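Local coordinates for phosphonate monoester hydrolase (Ruegeria pomeroyi, PDB 4UPK), which belongs to the sulfatase family of the alkaline phosphatase clan of hydrolases, at residues Gly349-Asp354 / Thr362-Ala367. Sequence-based numbering, arbitrary orientation.
Sequences GEMLGD and TVYDAA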
loop_
_atom_site.group_PDB
_atom_site.type_symbol
_atom_site.label_atom_id
_atom_site.label_comp_id
_atom_site.label_asym_id
_atom_site.label_seq_id
_atom_site.Cartn_x
_atom_site.Cartn_y
_atom_site.Cartn_z
ATOM N N GLY A 349 14.060 33.818 4.939
ATOM C CA GLY A 349 14.915 34.913 5.334
ATOM C C GLY A 349 15.353 34.822 6.783
ATOM O O GLY A 349 15.294 33.766 7.418
ATOM N N GLU A 350 15.817 35.955 7.298
ATOM C CA GLU A 350 16.418 36.102 8.610
ATOM C C GLU A 350 16.192 37.543 9.024
ATOM O O GLU A 350 16.544 38.425 8.251
ATOM C CB GLU A 350 17.946 35.831 8.461
ATOM C CG GLU A 350 18.806 36.068 9.690
ATOM C CD GLU A 350 18.246 35.559 10.999
ATOM O OE1 GLU A 350 18.002 34.341 11.091
ATOM O OE2 GLU A 350 17.942 36.386 11.887
ATOM N N MET A 351 15.609 37.790 10.223
ATOM C CA MET A 351 15.386 39.169 10.724
ATOM C C MET A 351 16.686 39.930 10.942
ATOM O O MET A 351 16.766 41.106 10.592
ATOM C CB MET A 351 14.496 39.195 11.965
ATOM C CG MET A 351 13.063 38.813 11.653
ATOM S SD MET A 351 12.258 39.779 10.341
ATOM C CE MET A 351 12.119 41.424 11.154
ATOM N N LEU A 352 17.714 39.245 11.473
ATOM C CA LEU A 352 19.065 39.766 11.682
ATOM C C LEU A 352 19.120 41.037 12.570
ATOM O O LEU A 352 19.915 41.953 12.336
ATOM C CB LEU A 352 19.745 39.963 10.315
ATOM C CG LEU A 352 21.236 39.737 10.252
ATOM C CD1 LEU A 352 21.569 38.262 10.367
ATOM C CD2 LEU A 352 21.814 40.338 8.978
ATOM N N GLY A 353 18.269 41.061 13.596
ATOM C CA GLY A 353 18.217 42.184 14.525
ATOM C C GLY A 353 17.140 43.184 14.174
ATOM O O GLY A 353 16.797 44.028 15.004
ATOM N N ASP A 354 16.621 43.115 12.921
ATOM C CA ASP A 354 15.558 43.999 12.455
ATOM C C ASP A 354 14.355 43.811 13.352
ATOM O O ASP A 354 13.999 42.668 13.655
ATOM C CB ASP A 354 15.169 43.706 10.982
ATOM C CG ASP A 354 16.108 44.265 9.925
ATOM O OD1 ASP A 354 17.152 44.840 10.297
ATOM O OD2 ASP A 354 15.803 44.115 8.721
ATOM N N THR A 362 8.192 35.113 12.702
ATOM C CA THR A 362 7.557 36.432 12.681
ATOM C C THR A 362 6.736 36.601 11.393
ATOM O O THR A 362 6.632 35.661 10.599
ATOM C CB THR A 362 8.594 37.556 12.944
ATOM O OG1 THR A 362 7.901 38.783 13.108
ATOM C CG2 THR A 362 9.627 37.684 11.836
ATOM N N VAL A 363 6.180 37.816 11.185
ATOM C CA VAL A 363 5.305 38.165 10.056
ATOM C C VAL A 363 5.905 39.232 9.123
ATOM O O VAL A 363 5.286 39.549 8.107
ATOM C CB VAL A 363 3.870 38.536 10.534
ATOM C CG1 VAL A 363 3.219 37.370 11.273
ATOM C CG2 VAL A 363 3.874 39.800 11.401
ATOM N N TYR A 364 7.085 39.798 9.474
ATOM C CA TYR A 364 7.728 40.808 8.631
ATOM C C TYR A 364 8.401 40.185 7.416
ATOM O O TYR A 364 8.888 39.046 7.493
ATOM C CB TYR A 364 8.697 41.722 9.425
ATOM C CG TYR A 364 8.015 42.579 10.466
ATOM C CD1 TYR A 364 6.931 43.398 10.127
ATOM C CD2 TYR A 364 8.453 42.585 11.790
ATOM C CE1 TYR A 364 6.303 44.196 11.081
ATOM C CE2 TYR A 364 7.846 43.400 12.747
ATOM C CZ TYR A 364 6.772 44.205 12.386
ATOM O OH TYR A 364 6.148 44.987 13.331
ATOM N N ASP A 365 8.412 40.940 6.298
ATOM C CA ASP A 365 8.941 40.542 4.994
ATOM C C ASP A 365 10.350 39.962 4.991
ATOM O O ASP A 365 10.588 38.996 4.265
ATOM C CB ASP A 365 8.791 41.674 3.952
ATOM C CG ASP A 365 7.352 41.953 3.518
ATOM O OD1 ASP A 365 6.451 41.120 3.824
ATOM O OD2 ASP A 365 7.127 42.974 2.844
ATOM N N ALA A 366 11.273 40.519 5.816
ATOM C CA ALA A 366 12.663 40.051 5.908
ATOM C C ALA A 366 12.774 38.542 6.236
ATOM O O ALA A 366 13.729 37.900 5.813
ATOM C CB ALA A 366 13.455 40.902 6.903
ATOM N N ALA A 367 11.750 37.976 6.908
ATOM C CA ALA A 367 11.688 36.547 7.250
ATOM C C ALA A 367 11.275 35.652 6.050
ATOM O O ALA A 367 11.474 34.438 6.118
ATOM C CB ALA A 367 10.727 36.337 8.415
#
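Met351 reaches across to Thr362, Tyr364 and Ala366, a compact example of how one flexible thioether can join two arms of a loop that lacks regular strands. Met351 CG lies 3.6 Å from Thr362 CG2, the two side chains crossing at about a right angle. The Met351 side chain is then bent at both chi2 (-55°) and chi3 (-68°). This curl brings Met351 SD to 3.8 Å from Ala366 CB. It also sets Met351 CE 3.8 Å from Tyr364 CB, obliquely to the phenol ring. Arg355 makes a cation-pi contact with that ring.

Beside this apolar patch the backbones meet directly. Gly349 N donates to Ala367 O over 2.9 Å, fairly straight at the hydrogen (159°) but from above the carbonyl plane. Ala366 O receives a CA-H...O contact from Gly349 CA at 3.2 Å and a weak, bent bond from Glu350 N.

Glu350 CB turns away from 362-367; Glu350 OE2 accepts Leu352 N at 2.9 Å on the anti side of the carboxylate and is also bonded by Gly359 N, tying the turn to the connecting residues. A type I' turn carries the chain from Met351 to Asp354, whose carboxylate pairs with Arg45. Within this long connection between strands 340-346 and 372-375, the chemistry implies a division of labour: one good backbone bond, backed by weaker contacts, holds the Gly349 end, while non-directional sulfur and methyl contacts fill the buried interface beside it.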